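Local coordinates for protein thermostable monoacylglycerol lipase (PDB 4LHE) that probably hydrolyses monoacylglycerols to glycerol and free fatty acids as a thermostable bacterial lipase of the alpha/beta hydrolase fold, at residues A[188-193]-A[202-207]; A[117-122]-A[227-232]; A[79-84]-A[111-116]; A[105-110]-A[184-189]; A[72-77]-A[171-176]. All blocks are in the same frame, centred on the assembly; numbering follows the deposited sequence.

Contact 1 of 5, residues A[188-193]-A[202-207]; sequences ALIFVS and GNADII
Val192 and Ala204 mark the closest approach of the two backbones, 6.5 Å between their CA atoms. Strand 188-193 and the first turns of helix 202-210 run nearly antiparallel, at 163° between their directions, and the segment axes come within 8.6 Å of one another. Such a short spacing is possible because the helix presents a methyl group, not a long side chain, where it comes nearest. Ala204 points its CB at the strand, between the inward-facing side chains Ile190 and Val192. The methyl lies 4.0 Å from CB of Val192 and 4.1 Å from CG2 of Ile190. It rests against the fork of Val192, almost equally far from CB and from the two methyls, CG1 and CG2. One helical turn later Ile207 takes over: its CG2 comes within 3.6 Å of CD1 of Ile190, the tightest touch between the segments. Ile190 therefore divides its work, CG2 for Ala204 and CD1 for Ile207. Its first torsion (chi1 -60°) turns CG1 and CD1 towards the later helical turn, while CG2 stays anti to the backbone N, beside Ala204. No hydrogen bond crosses the interface; the contact is wholly apolar and buried. Phe191, on the other face of the strand, packs instead against helix 234-247, and Asn203 turns away to accept from the backbone N atoms of Val123 and Asp124. Strand, helix and the following strand 216-221 form a beta-alpha-beta crossover, the repeating element of the three-layered alpha/beta hydrolase fold.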
# COMPACT_ATOMS: atom_id res chain seq x y z
N ALA A 188 -14.81 -5.02 -1.54
CA ALA A 188 -13.37 -5.25 -1.68
C ALA A 188 -13.01 -5.80 -3.07
O ALA A 188 -13.67 -6.69 -3.58
CB ALA A 188 -12.86 -6.17 -0.56
N LEU A 189 -11.98 -5.21 -3.68
CA LEU A 189 -11.44 -5.68 -4.95
C LEU A 189 -9.97 -6.00 -4.67
O LEU A 189 -9.16 -5.11 -4.38
CB LEU A 189 -11.55 -4.60 -6.03
CG LEU A 189 -10.89 -4.89 -7.39
CD1 LEU A 189 -11.54 -6.09 -8.02
CD2 LEU A 189 -10.94 -3.69 -8.34
N ILE A 190 -9.62 -7.28 -4.78
CA ILE A 190 -8.33 -7.76 -4.29
C ILE A 190 -7.46 -8.21 -5.45
O ILE A 190 -7.73 -9.25 -6.06
CB ILE A 190 -8.55 -8.93 -3.29
CG1 ILE A 190 -9.39 -8.46 -2.09
CG2 ILE A 190 -7.23 -9.50 -2.80
CD1 ILE A 190 -9.79 -9.59 -1.15
N PHE A 191 -6.42 -7.42 -5.76
CA PHE A 191 -5.43 -7.79 -6.77
C PHE A 191 -4.30 -8.65 -6.21
O PHE A 191 -3.81 -8.42 -5.10
CB PHE A 191 -4.80 -6.54 -7.39
CG PHE A 191 -5.75 -5.76 -8.26
CD1 PHE A 191 -6.13 -6.24 -9.51
CD2 PHE A 191 -6.26 -4.53 -7.84
CE1 PHE A 191 -7.01 -5.51 -10.32
CE2 PHE A 191 -7.12 -3.81 -8.65
CZ PHE A 191 -7.50 -4.29 -9.88
N VAL A 192 -3.87 -9.64 -6.99
CA VAL A 192 -2.76 -10.48 -6.58
C VAL A 192 -1.94 -10.90 -7.79
O VAL A 192 -2.47 -11.34 -8.82
CB VAL A 192 -3.23 -11.71 -5.77
CG1 VAL A 192 -4.23 -12.54 -6.58
CG2 VAL A 192 -2.03 -12.56 -5.35
N SER A 193 -0.63 -10.70 -7.69
CA SER A 193 0.27 -11.08 -8.76
C SER A 193 0.60 -12.56 -8.58
O SER A 193 1.09 -12.95 -7.50
CB SER A 193 1.54 -10.23 -8.73
OG SER A 193 1.26 -8.89 -9.11
N GLY A 202 -1.12 -16.33 -1.42
CA GLY A 202 -2.11 -16.85 -0.51
C GLY A 202 -2.67 -15.79 0.43
O GLY A 202 -3.72 -16.01 1.04
N ASN A 203 -1.97 -14.66 0.56
CA ASN A 203 -2.44 -13.56 1.41
C ASN A 203 -3.79 -13.05 0.89
O ASN A 203 -4.65 -12.63 1.66
CB ASN A 203 -1.40 -12.43 1.49
CG ASN A 203 -0.41 -12.60 2.64
OD1 ASN A 203 -0.24 -11.71 3.48
ND2 ASN A 203 0.26 -13.75 2.68
N ALA A 204 -3.98 -13.13 -0.42
CA ALA A 204 -5.24 -12.76 -1.05
C ALA A 204 -6.40 -13.55 -0.45
O ALA A 204 -7.46 -12.99 -0.11
CB ALA A 204 -5.16 -12.99 -2.54
N ASP A 205 -6.20 -14.86 -0.32
CA ASP A 205 -7.22 -15.75 0.22
C ASP A 205 -7.53 -15.48 1.69
O ASP A 205 -8.69 -15.50 2.10
CB ASP A 205 -6.80 -17.21 0.01
CG ASP A 205 -6.69 -17.56 -1.45
OD1 ASP A 205 -7.64 -17.27 -2.19
OD2 ASP A 205 -5.65 -18.12 -1.87
N ILE A 206 -6.49 -15.19 2.48
CA ILE A 206 -6.65 -14.85 3.89
C ILE A 206 -7.43 -13.55 4.07
O ILE A 206 -8.28 -13.43 4.97
CB ILE A 206 -5.28 -14.71 4.58
CG1 ILE A 206 -4.52 -16.05 4.48
CG2 ILE A 206 -5.44 -14.26 6.02
CD1 ILE A 206 -2.99 -15.93 4.59
N ILE A 207 -7.13 -12.57 3.22
CA ILE A 207 -7.87 -11.32 3.22
C ILE A 207 -9.32 -11.61 2.83
O ILE A 207 -10.26 -11.22 3.53
CB ILE A 207 -7.22 -10.29 2.24
CG1 ILE A 207 -5.86 -9.85 2.80
CG2 ILE A 207 -8.15 -9.09 2.01
CD1 ILE A 207 -4.99 -9.10 1.80

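Contact 2 of 5, residues A[117-122]-A[227-232]; sequences VPINAA and VATLDY
Ile119 and Thr229 meet methyl to methyl, their side chains running at a slant to each other, with CD1 of Ile119 3.6 Å from CG2 of Thr229. The methyl and the hydroxyl of Thr229 go to different partners. Its first torsion (chi1 53°) sets CG2 beside the backbone N and towards the isoleucine, whereas OG1 is directed elsewhere and bonds to the backbone O of Ser35. Ile119 uses its other branch as well: CG2 lies 4.2 Å from CB of Ala228, so the two methyls of one side chain span two successive residues of the loop. Ala228 has a second neighbour in Asn120, whose ND2 stands 4.0 Å from the alanine CB. That approach is only van der Waals, for the amide has its polar partners elsewhere: ND2 donates to the backbone O of His226, and OD1 accepts from the backbone N of Ser193. Bonds at both ends of the amide should fix its rotation, so that ND2 keeps its place beside the Ala228 methyl. Asn120 has left-handed helical backbone angles (48°/37°), which turn the chain away where strand 115-119 ends. Its side chain also touches Asp196, which together with Ser97 and His226 has the geometry of a Ser-His-Asp triad, so the contact probably lies beside the active site. Strand 115-119 lies between the parallel strands 90-96 and 188-193 in the central sheet; Ile119 packs on Leu96 and Phe191 of these and on Ile237 of helix 234-247, the helix that follows the 227-232 loop.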
# COMPACT_ATOMS: atom_id res chain seq x y z
N VAL A 117 -9.22 -1.26 -2.38
CA VAL A 117 -8.52 -1.98 -3.44
C VAL A 117 -7.07 -2.31 -3.04
O VAL A 117 -6.11 -1.63 -3.45
CB VAL A 117 -8.58 -1.22 -4.81
CG1 VAL A 117 -8.02 -2.08 -5.92
CG2 VAL A 117 -10.03 -0.86 -5.15
N PRO A 118 -6.90 -3.33 -2.20
CA PRO A 118 -5.53 -3.73 -1.82
C PRO A 118 -4.84 -4.47 -2.96
O PRO A 118 -5.49 -5.26 -3.65
CB PRO A 118 -5.77 -4.68 -0.63
CG PRO A 118 -7.18 -5.20 -0.82
CD PRO A 118 -7.94 -4.09 -1.48
N ILE A 119 -3.56 -4.21 -3.18
CA ILE A 119 -2.83 -4.85 -4.28
C ILE A 119 -1.62 -5.54 -3.68
O ILE A 119 -0.76 -4.87 -3.10
CB ILE A 119 -2.31 -3.80 -5.28
CG1 ILE A 119 -3.45 -2.90 -5.77
CG2 ILE A 119 -1.55 -4.46 -6.42
CD1 ILE A 119 -2.99 -1.78 -6.72
N ASN A 120 -1.53 -6.87 -3.82
CA ASN A 120 -0.45 -7.63 -3.18
C ASN A 120 -0.25 -7.29 -1.70
O ASN A 120 0.89 -7.25 -1.21
CB ASN A 120 0.86 -7.48 -3.96
CG ASN A 120 0.85 -8.24 -5.27
OD1 ASN A 120 0.14 -9.24 -5.43
ND2 ASN A 120 1.64 -7.77 -6.23
N ALA A 121 -1.35 -7.03 -1.00
CA ALA A 121 -1.34 -6.65 0.41
C ALA A 121 -0.72 -7.75 1.27
O ALA A 121 -0.94 -8.94 1.03
CB ALA A 121 -2.74 -6.34 0.89
N ALA A 122 0.06 -7.31 2.25
CA ALA A 122 0.80 -8.20 3.15
C ALA A 122 0.08 -8.35 4.49
O ALA A 122 -0.16 -7.35 5.18
CB ALA A 122 2.20 -7.66 3.37
N VAL A 227 5.73 -5.62 -7.54
CA VAL A 227 5.48 -4.18 -7.68
C VAL A 227 4.54 -3.94 -8.86
O VAL A 227 4.91 -3.30 -9.84
CB VAL A 227 6.78 -3.41 -7.92
CG1 VAL A 227 6.54 -1.88 -7.79
CG2 VAL A 227 7.82 -3.86 -6.92
N ALA A 228 3.32 -4.47 -8.74
CA ALA A 228 2.38 -4.57 -9.87
C ALA A 228 1.91 -3.21 -10.42
O ALA A 228 1.56 -3.10 -11.59
CB ALA A 228 1.18 -5.44 -9.44
N THR A 229 1.92 -2.18 -9.57
CA THR A 229 1.43 -0.85 -9.94
C THR A 229 2.35 -0.18 -10.97
O THR A 229 1.95 0.77 -11.65
CB THR A 229 1.33 0.05 -8.70
OG1 THR A 229 2.59 0.04 -8.01
CG2 THR A 229 0.24 -0.46 -7.75
N LEU A 230 3.58 -0.67 -11.05
CA LEU A 230 4.53 -0.14 -12.02
C LEU A 230 4.80 -1.16 -13.13
O LEU A 230 5.53 -0.86 -14.09
CB LEU A 230 5.85 0.18 -11.33
CG LEU A 230 5.92 1.28 -10.28
CD1 LEU A 230 7.34 1.37 -9.74
CD2 LEU A 230 5.51 2.59 -10.86
N ASP A 231 4.24 -2.36 -12.99
CA ASP A 231 4.57 -3.48 -13.88
C ASP A 231 3.65 -3.53 -15.11
O ASP A 231 2.85 -2.62 -15.33
CB ASP A 231 4.52 -4.80 -13.11
CG ASP A 231 5.65 -5.74 -13.47
OD1 ASP A 231 6.26 -5.59 -14.56
OD2 ASP A 231 5.97 -6.63 -12.63
N TYR A 232 3.76 -4.60 -15.89
CA TYR A 232 2.98 -4.72 -17.13
C TYR A 232 1.46 -4.71 -16.93
O TYR A 232 0.72 -4.29 -17.82
CB TYR A 232 3.40 -5.96 -17.93
CG TYR A 232 4.79 -5.88 -18.54
CD1 TYR A 232 5.10 -4.91 -19.49
CD2 TYR A 232 5.77 -6.80 -18.19
CE1 TYR A 232 6.37 -4.85 -20.06
CE2 TYR A 232 7.03 -6.74 -18.74
CZ TYR A 232 7.32 -5.77 -19.67
OH TYR A 232 8.59 -5.73 -20.22

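Contact 3 of 5, residues A[79-84]-A[111-116]; sequences EGYGWL and PDICGI
Asp112 faces the hydroxyl of Tyr81, the two side chains approaching from opposite directions. Tyr81 OH donates to Asp112 OD2 at 2.7 Å; OD2 receives the bond on its syn lone pair, the side of the other carboxylate oxygen, and sits in the plane of the ring at its edge. Ring and carboxylate are turned 41° against each other. OD1 is modelled still nearer the hydroxyl, too near to be read with confidence; it also makes a weak, long ion pair with Lys85. Ile113 follows with an apolar touch, its CG1 3.9 Å from CE1 of Tyr81 and the two side chains set at an angle. The tyrosine reaches both residues because its CG is anti to the backbone N (chi1 166°), extending the ring from helix 70-87 across to the loop that leads out of helix 98-109, within one layer of helices on the alpha/beta hydrolase sheet. A phenylalanine here would probably keep the ring's touch on Ile113 but leave the Asp112 carboxylate without its hydroxyl partner. Against this same ring stacks the imidazole of His110, the residue just before Pro111. The chain then passes into the central sheet, where Ile116 pairs through its backbone with Pro187 and Leu189.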
# COMPACT_ATOMS: atom_id res chain seq x y z
N GLU A 79 -3.98 10.96 8.28
CA GLU A 79 -3.94 12.37 7.87
C GLU A 79 -4.33 12.51 6.40
O GLU A 79 -4.96 13.50 6.00
CB GLU A 79 -2.53 12.92 8.11
CG GLU A 79 -2.18 14.19 7.35
CD GLU A 79 -0.76 14.68 7.66
OE1 GLU A 79 -0.62 15.76 8.26
OE2 GLU A 79 0.21 13.99 7.29
N GLY A 80 -3.98 11.51 5.58
CA GLY A 80 -4.44 11.50 4.20
C GLY A 80 -5.93 11.23 4.08
O GLY A 80 -6.63 11.84 3.27
N TYR A 81 -6.42 10.30 4.89
CA TYR A 81 -7.85 10.03 4.96
C TYR A 81 -8.61 11.27 5.44
O TYR A 81 -9.69 11.61 4.92
CB TYR A 81 -8.10 8.83 5.86
CG TYR A 81 -9.53 8.65 6.28
CD1 TYR A 81 -10.42 7.94 5.49
CD2 TYR A 81 -9.99 9.17 7.49
CE1 TYR A 81 -11.73 7.77 5.88
CE2 TYR A 81 -11.30 9.01 7.89
CZ TYR A 81 -12.16 8.31 7.09
OH TYR A 81 -13.46 8.16 7.50
N GLY A 82 -8.02 11.96 6.41
CA GLY A 82 -8.63 13.17 6.95
C GLY A 82 -8.70 14.30 5.94
O GLY A 82 -9.71 15.02 5.85
N TRP A 83 -7.63 14.45 5.16
CA TRP A 83 -7.60 15.42 4.07
C TRP A 83 -8.72 15.14 3.08
O TRP A 83 -9.41 16.06 2.63
CB TRP A 83 -6.24 15.39 3.37
CG TRP A 83 -6.07 16.41 2.30
CD1 TRP A 83 -5.63 17.69 2.45
CD2 TRP A 83 -6.33 16.24 0.90
NE1 TRP A 83 -5.60 18.33 1.23
CE2 TRP A 83 -6.03 17.46 0.26
CE3 TRP A 83 -6.80 15.17 0.12
CZ2 TRP A 83 -6.17 17.64 -1.12
CZ3 TRP A 83 -6.94 15.35 -1.25
CH2 TRP A 83 -6.62 16.58 -1.85
N LEU A 84 -8.90 13.87 2.73
CA LEU A 84 -9.96 13.47 1.80
C LEU A 84 -11.35 13.69 2.39
O LEU A 84 -12.26 14.19 1.72
CB LEU A 84 -9.82 11.99 1.44
CG LEU A 84 -8.92 11.59 0.28
CD1 LEU A 84 -9.12 10.10 -0.05
CD2 LEU A 84 -9.21 12.44 -0.92
N PRO A 111 -15.46 2.21 8.91
CA PRO A 111 -16.38 1.69 7.89
C PRO A 111 -17.26 2.71 7.13
O PRO A 111 -18.16 2.31 6.38
CB PRO A 111 -17.23 0.66 8.65
CG PRO A 111 -16.92 0.87 10.11
CD PRO A 111 -15.54 1.45 10.17
N ASP A 112 -17.00 4.01 7.27
CA ASP A 112 -17.60 4.96 6.34
C ASP A 112 -16.94 4.85 4.96
O ASP A 112 -17.44 5.36 3.96
CB ASP A 112 -17.51 6.40 6.88
CG ASP A 112 -16.08 6.89 6.97
OD1 ASP A 112 -15.51 6.83 8.09
OD2 ASP A 112 -15.53 7.35 5.94
N ILE A 113 -15.80 4.17 4.92
CA ILE A 113 -15.08 3.92 3.67
C ILE A 113 -15.96 3.12 2.70
O ILE A 113 -16.49 2.06 3.05
CB ILE A 113 -13.72 3.23 3.94
CG1 ILE A 113 -12.76 4.23 4.57
CG2 ILE A 113 -13.10 2.69 2.66
CD1 ILE A 113 -11.36 3.66 4.87
N CYS A 114 -16.14 3.64 1.49
CA CYS A 114 -17.07 3.02 0.55
C CYS A 114 -16.47 1.84 -0.21
O CYS A 114 -17.19 1.14 -0.92
CB CYS A 114 -17.63 4.07 -0.41
SG CYS A 114 -18.78 5.25 0.38
N GLY A 115 -15.17 1.60 -0.06
CA GLY A 115 -14.55 0.45 -0.73
C GLY A 115 -13.04 0.45 -0.66
O GLY A 115 -12.41 1.50 -0.48
N ILE A 116 -12.44 -0.74 -0.82
CA ILE A 116 -10.98 -0.85 -0.79
C ILE A 116 -10.41 -1.66 -1.93
O ILE A 116 -11.03 -2.62 -2.41
CB ILE A 116 -10.46 -1.43 0.55
CG1 ILE A 116 -11.11 -2.79 0.86
CG2 ILE A 116 -10.66 -0.42 1.68
CD1 ILE A 116 -10.62 -3.38 2.17

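Contact 4 of 5, residues A[105-110]-A[184-189]; sequences YLAEHH and IVCPAL
Ile184 packs against helix 98-109 through apolar contacts and touches two successive residues of it. Its CG1 is 3.8 Å from CB of Ala107 and 3.5 Å from CG of Glu108, whose aliphatic chain it meets at an angle; CD1 adds a longer touch on the same CG. With CG1 anti to the carbonyl carbon (chi1 -60°), the longer branch leans on the helix. Cys186 contributes more loosely, its SG 4.4 Å from CB of Ala107. An alanine in place of Ile184 would probably open a gap beside Ala107 and take from the Glu108 CG the packing it has on Ile184. Polar links across the contact run through one water, which accepts from Val185 N at 3.0 Å and donates weakly to Ala107 O. Within the helix, His109 ND1 bonds to Tyr105 O (3.1 Å), tilted 31° from the carbonyl plane, and CE1 of His109 sits above one face of the Tyr105 ring, towards the rim. Ile116 of strand 115-119 fills in beneath, touching Ala107, Ile184 and Cys186. The contact thus packs the end of the helix that follows the probable nucleophile elbow against the approach to strand 188-193, as expected where helices cover the parallel sheet of an alpha/beta hydrolase.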
# COMPACT_ATOMS: atom_id res chain seq x y z
N TYR A 105 -6.12 -1.86 7.23
CA TYR A 105 -6.12 -1.28 8.57
C TYR A 105 -7.13 -0.17 8.69
O TYR A 105 -7.94 -0.14 9.62
CB TYR A 105 -4.72 -0.73 8.89
CG TYR A 105 -4.53 -0.22 10.30
CD1 TYR A 105 -3.99 -1.04 11.27
CD2 TYR A 105 -4.85 1.09 10.65
CE1 TYR A 105 -3.79 -0.59 12.57
CE2 TYR A 105 -4.66 1.55 11.94
CZ TYR A 105 -4.12 0.70 12.89
OH TYR A 105 -3.91 1.13 14.19
N LEU A 106 -7.10 0.75 7.72
CA LEU A 106 -7.96 1.93 7.73
C LEU A 106 -9.42 1.55 7.58
O LEU A 106 -10.30 2.18 8.18
CB LEU A 106 -7.54 2.88 6.62
CG LEU A 106 -7.41 4.35 6.98
CD1 LEU A 106 -6.16 4.57 7.79
CD2 LEU A 106 -7.39 5.18 5.71
N ALA A 107 -9.69 0.52 6.78
CA ALA A 107 -11.06 0.05 6.59
C ALA A 107 -11.59 -0.51 7.92
O ALA A 107 -12.76 -0.32 8.26
CB ALA A 107 -11.12 -1.00 5.47
N GLU A 108 -10.71 -1.18 8.67
CA GLU A 108 -11.05 -1.69 10.00
C GLU A 108 -11.43 -0.60 11.00
O GLU A 108 -12.20 -0.83 11.94
CB GLU A 108 -9.89 -2.53 10.57
CG GLU A 108 -9.66 -3.81 9.80
CD GLU A 108 -8.32 -4.43 10.07
OE1 GLU A 108 -7.55 -3.88 10.87
OE2 GLU A 108 -8.03 -5.49 9.49
N HIS A 109 -10.88 0.60 10.81
CA HIS A 109 -11.10 1.69 11.76
C HIS A 109 -12.16 2.69 11.30
O HIS A 109 -12.68 3.46 12.12
CB HIS A 109 -9.78 2.40 12.07
CG HIS A 109 -8.86 1.62 12.95
ND1 HIS A 109 -8.41 0.36 12.63
CD2 HIS A 109 -8.29 1.93 14.14
CE1 HIS A 109 -7.61 -0.08 13.58
NE2 HIS A 109 -7.52 0.85 14.51
N HIS A 110 -12.46 2.69 10.00
CA HIS A 110 -13.46 3.60 9.44
C HIS A 110 -14.40 2.89 8.44
O HIS A 110 -14.16 2.94 7.22
CB HIS A 110 -12.79 4.77 8.68
CG HIS A 110 -11.79 5.56 9.47
ND1 HIS A 110 -12.14 6.61 10.30
CD2 HIS A 110 -10.43 5.51 9.50
CE1 HIS A 110 -11.06 7.13 10.84
NE2 HIS A 110 -10.00 6.48 10.37
N ILE A 184 -13.86 -5.24 8.68
CA ILE A 184 -14.04 -4.67 7.34
C ILE A 184 -15.34 -5.15 6.69
O ILE A 184 -15.52 -6.34 6.46
CB ILE A 184 -12.85 -5.04 6.41
CG1 ILE A 184 -11.54 -4.50 6.98
CG2 ILE A 184 -13.07 -4.44 5.04
CD1 ILE A 184 -10.30 -4.91 6.15
N VAL A 185 -16.24 -4.22 6.36
CA VAL A 185 -17.49 -4.60 5.71
C VAL A 185 -17.74 -3.94 4.34
O VAL A 185 -18.78 -4.20 3.71
CB VAL A 185 -18.71 -4.33 6.63
CG1 VAL A 185 -18.54 -5.01 7.98
CG2 VAL A 185 -18.93 -2.84 6.80
N CYS A 186 -16.82 -3.10 3.86
CA CYS A 186 -17.05 -2.39 2.60
C CYS A 186 -16.67 -3.28 1.43
O CYS A 186 -15.95 -4.27 1.61
CB CYS A 186 -16.26 -1.08 2.57
SG CYS A 186 -14.48 -1.31 2.62
N PRO A 187 -17.18 -2.96 0.22
CA PRO A 187 -16.78 -3.72 -0.98
C PRO A 187 -15.26 -3.85 -1.13
O PRO A 187 -14.51 -2.90 -0.88
CB PRO A 187 -17.36 -2.87 -2.12
CG PRO A 187 -18.61 -2.30 -1.53
CD PRO A 187 -18.24 -1.97 -0.08
N ALA A 188 -14.81 -5.02 -1.54
CA ALA A 188 -13.37 -5.25 -1.68
C ALA A 188 -13.01 -5.80 -3.07
O ALA A 188 -13.67 -6.69 -3.58
CB ALA A 188 -12.86 -6.17 -0.56
N LEU A 189 -11.98 -5.21 -3.68
CA LEU A 189 -11.44 -5.68 -4.95
C LEU A 189 -9.97 -6.00 -4.67
O LEU A 189 -9.16 -5.11 -4.38
CB LEU A 189 -11.55 -4.60 -6.03
CG LEU A 189 -10.89 -4.89 -7.39
CD1 LEU A 189 -11.54 -6.09 -8.02
CD2 LEU A 189 -10.94 -3.69 -8.34
O HOH W 1 -15.26 -1.36 6.22

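Contact 5 of 5, residues A[72-77]-A[171-176]; sequences DWVASV and ARLMAQ
This is a small, purely apolar contact between two helices, 70-87 and 164-179, in which Leu173 of the second faces Trp73 and Val74 of the first. It buries 97 Å² in all, and the backbones stay well apart: the nearest CA atoms, those of Val74 and Leu173, are 9.1 Å from each other. The space is bridged by side chains, above all Leu173 and the indole of Trp73. Leu173 supplies about half of the buried surface and divides its two methyls between its partners. CD2 comes to the edge of the Trp73 indole, 4.4 Å from CE3 and close to the ring plane, so the leucine meets the rim of the aromatic system and not its face. CD1 takes the valine, 4.3 Å from CG2 of Val74. The fork is aimed by the first torsion, which holds CG anti to the backbone N (chi1 177°) and carries both methyls clear of helix 164-179. Touches of this length give a loose fit, and no polar atom bridges the segments. Other residues fill in around them: Tyr105 of helix 98-109 touches both Val74 and Leu173, and Phe70 lies against Leu173. The indole is held edge-to-face by His58 and packs on Met98, next to the probable nucleophile Ser97, while its NE1 makes a weak bond to Thr68. The three helices 70-87, 98-109 and 164-179 thus come together close to the probable nucleophile elbow, an apolar meeting of helices that fits the flank of an alpha/beta hydrolase beside its active site.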
# COMPACT_ATOMS: atom_id res chain seq x y z
N ASP A 72 3.60 5.76 13.23
CA ASP A 72 3.87 6.92 12.38
C ASP A 72 3.26 6.75 10.97
O ASP A 72 2.72 7.70 10.40
CB ASP A 72 5.39 7.17 12.26
CG ASP A 72 6.02 7.62 13.58
OD1 ASP A 72 5.38 8.39 14.33
OD2 ASP A 72 7.17 7.22 13.85
N TRP A 73 3.36 5.54 10.42
CA TRP A 73 2.87 5.24 9.08
C TRP A 73 1.36 5.29 9.06
O TRP A 73 0.76 5.87 8.14
CB TRP A 73 3.37 3.86 8.62
CG TRP A 73 4.87 3.70 8.76
CD1 TRP A 73 5.81 4.69 8.71
CD2 TRP A 73 5.58 2.48 9.00
NE1 TRP A 73 7.07 4.15 8.91
CE2 TRP A 73 6.95 2.80 9.09
CE3 TRP A 73 5.19 1.14 9.15
CZ2 TRP A 73 7.93 1.83 9.31
CZ3 TRP A 73 6.17 0.19 9.39
CH2 TRP A 73 7.52 0.54 9.47
N VAL A 74 0.74 4.71 10.09
CA VAL A 74 -0.71 4.83 10.27
C VAL A 74 -1.13 6.29 10.35
O VAL A 74 -2.14 6.70 9.75
CB VAL A 74 -1.20 4.05 11.51
CG1 VAL A 74 -2.63 4.47 11.88
CG2 VAL A 74 -1.13 2.57 11.22
N ALA A 75 -0.35 7.09 11.09
CA ALA A 75 -0.67 8.50 11.21
C ALA A 75 -0.62 9.20 9.84
O ALA A 75 -1.48 10.01 9.54
CB ALA A 75 0.25 9.18 12.21
N SER A 76 0.39 8.87 9.02
CA SER A 76 0.49 9.46 7.67
C SER A 76 -0.74 9.15 6.86
O SER A 76 -1.25 10.01 6.15
CB SER A 76 1.70 8.90 6.92
OG SER A 76 2.91 9.29 7.52
N VAL A 77 -1.19 7.90 6.93
CA VAL A 77 -2.38 7.47 6.19
C VAL A 77 -3.66 8.07 6.77
O VAL A 77 -4.59 8.43 6.03
CB VAL A 77 -2.49 5.95 6.18
CG1 VAL A 77 -3.68 5.52 5.36
CG2 VAL A 77 -1.23 5.36 5.59
N ALA A 171 5.93 -6.25 11.10
CA ALA A 171 5.34 -7.50 11.55
C ALA A 171 4.22 -7.22 12.55
O ALA A 171 3.19 -7.90 12.55
CB ALA A 171 6.40 -8.39 12.19
N ARG A 172 4.42 -6.21 13.39
CA ARG A 172 3.39 -5.80 14.35
C ARG A 172 2.15 -5.21 13.67
O ARG A 172 1.03 -5.48 14.09
CB ARG A 172 3.95 -4.80 15.34
CG ARG A 172 4.91 -5.41 16.35
CD ARG A 172 4.89 -4.65 17.66
NE ARG A 172 5.60 -3.38 17.57
CZ ARG A 172 5.34 -2.32 18.33
NH1 ARG A 172 4.37 -2.36 19.22
NH2 ARG A 172 6.06 -1.21 18.17
N LEU A 173 2.37 -4.39 12.65
CA LEU A 173 1.28 -3.86 11.84
C LEU A 173 0.48 -4.98 11.17
O LEU A 173 -0.75 -4.93 11.17
CB LEU A 173 1.83 -2.89 10.79
CG LEU A 173 0.83 -2.30 9.79
CD1 LEU A 173 -0.26 -1.59 10.54
CD2 LEU A 173 1.53 -1.35 8.84
N MET A 174 1.16 -5.97 10.61
CA MET A 174 0.45 -7.07 9.95
C MET A 174 -0.41 -7.86 10.95
O MET A 174 -1.50 -8.33 10.61
CB MET A 174 1.41 -7.99 9.20
CG MET A 174 2.20 -7.33 8.07
SD MET A 174 3.14 -8.57 7.16
CE MET A 174 4.31 -7.57 6.27
N ALA A 175 0.08 -7.99 12.18
CA ALA A 175 -0.62 -8.75 13.21
C ALA A 175 -1.91 -8.07 13.63
O ALA A 175 -2.96 -8.69 13.67
CB ALA A 175 0.29 -8.95 14.43
N GLN A 176 -1.81 -6.78 13.96
CA GLN A 176 -2.96 -6.01 14.38
C GLN A 176 -3.97 -5.91 13.22
O GLN A 176 -5.17 -5.77 13.46
CB GLN A 176 -2.52 -4.61 14.86
CG GLN A 176 -3.37 -4.00 15.98
CD GLN A 176 -3.25 -2.48 16.07
OE1 GLN A 176 -4.24 -1.75 15.96
NE2 GLN A 176 -2.03 -1.99 16.29

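How the contacts relate
Each contact is largely buried; contact 3 comes nearest the surface, through the exposed Asp112. It is also the one with a direct hydrogen bond across its segments, whereas contacts 1, 2 and 5 rest on van der Waals touches and contact 4 adds a water. Contacts 1 and 4 share Ala188 and Leu189 of strand 188-193, while contacts 2 and 3 divide strand 115-119 between them; backbone bonds join these neighbouring strands. The Asn120 amide ties contact 2 to contact 1 near the probable triad. Contacts 3 and 5 lie at two levels of helix 70-87, and contact 4 reaches both, through the His110–Tyr81 ring stack and through Tyr105.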